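Local coordinates for probable transcriptional regulator, TetR family protein (Rhodococcus sp., PDB 3BJB) that probably binds DNA at regulatory regions of its target genes and controls their transcription, as other TetR-family regulators do, at residues Leu40-Val48 and Leu59-Phe70. Numbering follows the deposited sequence.
Sequences LARVQMHEV and LYRYFPSKTHLF. With SO4 (sulfate ion), chain L.
Met45, a selenomethionine in the crystal, is a knob from the first helix of the predicted helix-turn-helix of this TetR-type DNA-binding domain, set in a hole lined by Leu59 and Tyr60 of helix 56-62 and Lys66 and Leu69 of helix 66-86. Its CB begins the contact 3.4 Å from Tyr60 OH, and CG stays beside the same hydroxyl. The chain then bends at chi2 (-67°) and again at chi3, which carries SE over the first turn of helix 66-86, 3.8 Å from Lys66 CA and near Leu69 CD2. CE ends against the last turn of helix 56-62, touching Leu59 CD2 and Tyr60 CE2, with Phe63 O beside it. One turn further along helix 45-51, Val48 crosses Leu59 at about a right angle and meets Leu69 tip to tip.

Lys66 leaves its helix with CG anti to the backbone N (chi1 -163°) and reaches the residues before helix 45-51. There NZ donates to Val43 O at 2.8 Å, in the carbonyl plane, and more weakly to Leu40 O at 3.3 Å. Cutting the side chain back to an alanine would probably strip Val43 O and Leu40 O of their shared donor and leave residues 40-43 less firmly tied to helix 66-86. Leu40 CD2 packs against Lys66 CE and the Phe70 ring, which also touches Ser123 of helix 114-126. Val43 CG1 lies at the edge of that ring, 3.9 Å from Phe70 CZ.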
loop_
_atom_site.group_PDB
_atom_site.type_symbol
_atom_site.label_atom_id
_atom_site.label_comp_id
_atom_site.label_asym_id
_atom_site.label_seq_id
_atom_site.Cartn_x
_atom_site.Cartn_y
_atom_site.Cartn_z
ATOM N N LEU B 40 8.986 0.579 -13.069
ATOM C CA LEU B 40 7.917 -0.236 -13.676
ATOM C C LEU B 40 7.459 0.411 -14.989
ATOM O O LEU B 40 7.372 -0.252 -16.011
ATOM C CB LEU B 40 6.725 -0.355 -12.713
ATOM C CG LEU B 40 5.830 -1.579 -12.448
ATOM C CD1 LEU B 40 4.495 -1.120 -11.936
ATOM C CD2 LEU B 40 5.643 -2.480 -13.602
ATOM N N ALA B 41 7.194 1.716 -14.956
ATOM C CA ALA B 41 6.740 2.482 -16.125
ATOM C C ALA B 41 7.626 2.310 -17.358
ATOM O O ALA B 41 7.169 2.427 -18.490
ATOM C CB ALA B 41 6.623 3.972 -15.761
ATOM N N ARG B 42 8.893 1.990 -17.129
ATOM C CA ARG B 42 9.835 1.809 -18.192
ATOM C C ARG B 42 10.075 0.334 -18.515
ATOM O O ARG B 42 11.017 0.003 -19.228
ATOM C CB ARG B 42 11.125 2.518 -17.798
ATOM C CG ARG B 42 10.998 4.050 -17.843
ATOM C CD ARG B 42 12.269 4.775 -17.397
ATOM N NE ARG B 42 13.374 4.528 -18.334
ATOM C CZ ARG B 42 13.929 5.452 -19.116
ATOM N NH1 ARG B 42 13.512 6.717 -19.073
ATOM N NH2 ARG B 42 14.919 5.104 -19.925
ATOM N N VAL B 43 9.222 -0.554 -17.998
ATOM C CA VAL B 43 9.361 -1.990 -18.277
ATOM C C VAL B 43 8.322 -2.431 -19.291
ATOM O O VAL B 43 7.127 -2.406 -19.021
ATOM C CB VAL B 43 9.259 -2.861 -17.016
ATOM C CG1 VAL B 43 9.395 -4.319 -17.376
ATOM C CG2 VAL B 43 10.334 -2.465 -16.005
ATOM N N GLN B 44 8.775 -2.858 -20.459
ATOM C CA GLN B 44 7.830 -3.154 -21.505
ATOM C C GLN B 44 7.775 -4.595 -21.890
ATOM O O GLN B 44 8.790 -5.285 -21.954
ATOM C CB GLN B 44 8.077 -2.286 -22.718
ATOM C CG GLN B 44 7.617 -0.842 -22.507
ATOM C CD GLN B 44 8.599 0.125 -23.123
ATOM O OE1 GLN B 44 8.434 1.340 -23.027
ATOM N NE2 GLN B 44 9.642 -0.414 -23.758
HETATM N N MSE B 45 6.558 -5.043 -22.160
HETATM C CA MSE B 45 6.299 -6.436 -22.425
HETATM C C MSE B 45 7.159 -6.969 -23.557
HETATM O O MSE B 45 7.623 -8.108 -23.500
HETATM C CB MSE B 45 4.815 -6.627 -22.689
HETATM C CG MSE B 45 3.978 -6.316 -21.462
HETATM SE SE MSE B 45 4.300 -7.623 -20.011
HETATM C CE MSE B 45 3.117 -9.057 -20.623
ATOM N N HIS B 46 7.405 -6.132 -24.560
ATOM C CA HIS B 46 8.187 -6.556 -25.729
ATOM C C HIS B 46 9.687 -6.790 -25.405
ATOM O O HIS B 46 10.334 -7.632 -26.037
ATOM C CB HIS B 46 7.966 -5.618 -26.941
ATOM C CG HIS B 46 8.708 -4.323 -26.852
ATOM N ND1 HIS B 46 9.923 -4.118 -27.476
ATOM C CD2 HIS B 46 8.412 -3.164 -26.210
ATOM C CE1 HIS B 46 10.348 -2.892 -27.215
ATOM N NE2 HIS B 46 9.449 -2.292 -26.452
ATOM N N GLU B 47 10.216 -6.063 -24.412
ATOM C CA GLU B 47 11.573 -6.322 -23.917
ATOM C C GLU B 47 11.666 -7.617 -23.057
ATOM O O GLU B 47 12.570 -8.436 -23.267
ATOM C CB GLU B 47 12.171 -5.070 -23.247
ATOM C CG GLU B 47 13.581 -5.253 -22.604
ATOM C CD GLU B 47 14.731 -5.625 -23.590
ATOM O OE1 GLU B 47 14.460 -5.982 -24.773
ATOM O OE2 GLU B 47 15.922 -5.563 -23.171
ATOM N N VAL B 48 10.720 -7.819 -22.128
ATOM C CA VAL B 48 10.578 -9.127 -21.437
ATOM C C VAL B 48 10.501 -10.283 -22.466
ATOM O O VAL B 48 11.141 -11.327 -22.293
ATOM C CB VAL B 48 9.344 -9.192 -20.431
ATOM C CG1 VAL B 48 9.276 -10.538 -19.697
ATOM C CG2 VAL B 48 9.356 -8.047 -19.397
ATOM N N LEU B 59 4.262 -14.696 -24.440
ATOM C CA LEU B 59 4.298 -13.977 -23.184
ATOM C C LEU B 59 2.912 -13.481 -22.758
ATOM O O LEU B 59 2.571 -13.505 -21.555
ATOM C CB LEU B 59 5.285 -12.805 -23.276
ATOM C CG LEU B 59 5.554 -11.968 -22.005
ATOM C CD1 LEU B 59 6.526 -12.651 -21.038
ATOM C CD2 LEU B 59 6.054 -10.613 -22.393
ATOM N N TYR B 60 2.123 -13.019 -23.724
ATOM C CA TYR B 60 0.833 -12.409 -23.400
ATOM C C TYR B 60 -0.138 -13.501 -22.992
ATOM O O TYR B 60 -0.902 -13.361 -22.028
ATOM C CB TYR B 60 0.302 -11.553 -24.557
ATOM C CG TYR B 60 0.719 -10.101 -24.486
ATOM C CD1 TYR B 60 1.463 -9.510 -25.510
ATOM C CD2 TYR B 60 0.367 -9.303 -23.389
ATOM C CE1 TYR B 60 1.841 -8.160 -25.450
ATOM C CE2 TYR B 60 0.744 -7.947 -23.321
ATOM C CZ TYR B 60 1.476 -7.399 -24.359
ATOM O OH TYR B 60 1.862 -6.095 -24.288
ATOM N N ARG B 61 -0.054 -14.601 -23.719
ATOM C CA ARG B 61 -0.731 -15.835 -23.366
ATOM C C ARG B 61 -0.500 -16.202 -21.890
ATOM O O ARG B 61 -1.432 -16.530 -21.153
ATOM C CB ARG B 61 -0.202 -16.951 -24.255
ATOM C CG ARG B 61 -1.187 -18.026 -24.541
ATOM C CD ARG B 61 -0.502 -19.179 -25.233
ATOM N NE ARG B 61 -1.457 -20.225 -25.568
ATOM C CZ ARG B 61 -2.064 -21.015 -24.682
ATOM N NH1 ARG B 61 -2.922 -21.940 -25.112
ATOM N NH2 ARG B 61 -1.823 -20.885 -23.379
ATOM N N TYR B 62 0.746 -16.142 -21.454
ATOM C CA TYR B 62 1.022 -16.540 -20.094
ATOM C C TYR B 62 0.851 -15.433 -19.057
ATOM O O TYR B 62 0.639 -15.722 -17.883
ATOM C CB TYR B 62 2.358 -17.279 -19.986
ATOM C CG TYR B 62 2.154 -18.748 -20.182
ATOM C CD1 TYR B 62 2.408 -19.359 -21.413
ATOM C CD2 TYR B 62 1.642 -19.530 -19.147
ATOM C CE1 TYR B 62 2.181 -20.750 -21.598
ATOM C CE2 TYR B 62 1.424 -20.893 -19.308
ATOM C CZ TYR B 62 1.686 -21.497 -20.533
ATOM O OH TYR B 62 1.452 -22.840 -20.662
ATOM N N PHE B 63 0.931 -14.173 -19.486
ATOM C CA PHE B 63 0.657 -13.043 -18.581
ATOM C C PHE B 63 -0.049 -11.918 -19.342
ATOM O O PHE B 63 0.604 -11.089 -19.968
ATOM C CB PHE B 63 1.929 -12.547 -17.857
ATOM C CG PHE B 63 2.827 -13.650 -17.358
ATOM C CD1 PHE B 63 2.651 -14.195 -16.094
ATOM C CD2 PHE B 63 3.838 -14.166 -18.166
ATOM C CE1 PHE B 63 3.468 -15.228 -15.646
ATOM C CE2 PHE B 63 4.659 -15.195 -17.714
ATOM C CZ PHE B 63 4.477 -15.708 -16.451
ATOM N N PRO B 64 -1.396 -11.914 -19.316
ATOM C CA PRO B 64 -2.188 -11.001 -20.144
ATOM C C PRO B 64 -1.808 -9.526 -20.046
ATOM O O PRO B 64 -1.914 -8.815 -21.047
ATOM C CB PRO B 64 -3.624 -11.258 -19.671
ATOM C CG PRO B 64 -3.605 -12.706 -19.259
ATOM C CD PRO B 64 -2.267 -12.815 -18.537
ATOM N N SER B 65 -1.381 -9.048 -18.879
ATOM C CA SER B 65 -0.744 -7.745 -18.846
ATOM C C SER B 65 0.454 -7.730 -17.931
ATOM O O SER B 65 0.771 -8.715 -17.258
ATOM C CB SER B 65 -1.722 -6.605 -18.497
ATOM O OG SER B 65 -2.236 -6.723 -17.190
ATOM N N LYS B 66 1.103 -6.573 -17.889
ATOM C CA LYS B 66 2.266 -6.394 -17.066
ATOM C C LYS B 66 1.979 -6.635 -15.591
ATOM O O LYS B 66 2.791 -7.267 -14.920
ATOM C CB LYS B 66 2.833 -5.005 -17.290
ATOM C CG LYS B 66 4.222 -4.900 -16.803
ATOM C CD LYS B 66 4.912 -3.763 -17.459
ATOM C CE LYS B 66 4.512 -2.429 -16.852
ATOM N NZ LYS B 66 4.849 -1.373 -17.831
ATOM N N THR B 67 0.848 -6.124 -15.090
ATOM C CA THR B 67 0.496 -6.291 -13.685
ATOM C C THR B 67 0.307 -7.789 -13.370
ATOM O O THR B 67 0.641 -8.238 -12.262
ATOM C CB THR B 67 -0.725 -5.418 -13.211
ATOM O OG1 THR B 67 -1.818 -5.650 -14.068
ATOM C CG2 THR B 67 -0.441 -3.913 -13.259
ATOM N N HIS B 68 -0.151 -8.563 -14.355
ATOM C CA HIS B 68 -0.210 -10.028 -14.200
ATOM C C HIS B 68 1.183 -10.594 -13.982
ATOM O O HIS B 68 1.405 -11.412 -13.087
ATOM C CB HIS B 68 -0.780 -10.742 -15.446
ATOM C CG HIS B 68 -2.268 -10.659 -15.598
ATOM N ND1 HIS B 68 -2.904 -9.541 -16.101
ATOM C CD2 HIS B 68 -3.236 -11.583 -15.379
ATOM C CE1 HIS B 68 -4.207 -9.770 -16.155
ATOM N NE2 HIS B 68 -4.434 -11.001 -15.726
ATOM N N LEU B 69 2.108 -10.191 -14.844
ATOM C CA LEU B 69 3.454 -10.718 -14.811
ATOM C C LEU B 69 4.110 -10.431 -13.468
ATOM O O LEU B 69 4.592 -11.358 -12.806
ATOM C CB LEU B 69 4.268 -10.180 -15.971
ATOM C CG LEU B 69 5.765 -10.389 -15.947
ATOM C CD1 LEU B 69 6.111 -11.869 -16.214
ATOM C CD2 LEU B 69 6.359 -9.464 -17.011
ATOM N N PHE B 70 4.086 -9.169 -13.028
ATOM C CA PHE B 70 4.703 -8.842 -11.741
ATOM C C PHE B 70 4.026 -9.387 -10.475
ATOM O O PHE B 70 4.654 -9.511 -9.431
ATOM C CB PHE B 70 5.005 -7.367 -11.663
ATOM C CG PHE B 70 6.098 -6.986 -12.539
ATOM C CD1 PHE B 70 7.395 -7.329 -12.217
ATOM C CD2 PHE B 70 5.842 -6.312 -13.734
ATOM C CE1 PHE B 70 8.452 -6.986 -13.074
ATOM C CE2 PHE B 70 6.890 -5.962 -14.587
ATOM C CZ PHE B 70 8.188 -6.311 -14.257
HETATM S S SO4 L . -0.362 -2.314 -16.948
HETATM O O1 SO4 L . -0.229 -1.542 -15.709
HETATM O O2 SO4 L . -0.744 -3.688 -16.603
HETATM O O3 SO4 L . -1.384 -1.699 -17.808
HETATM O O4 SO4 L . 0.917 -2.290 -17.664
#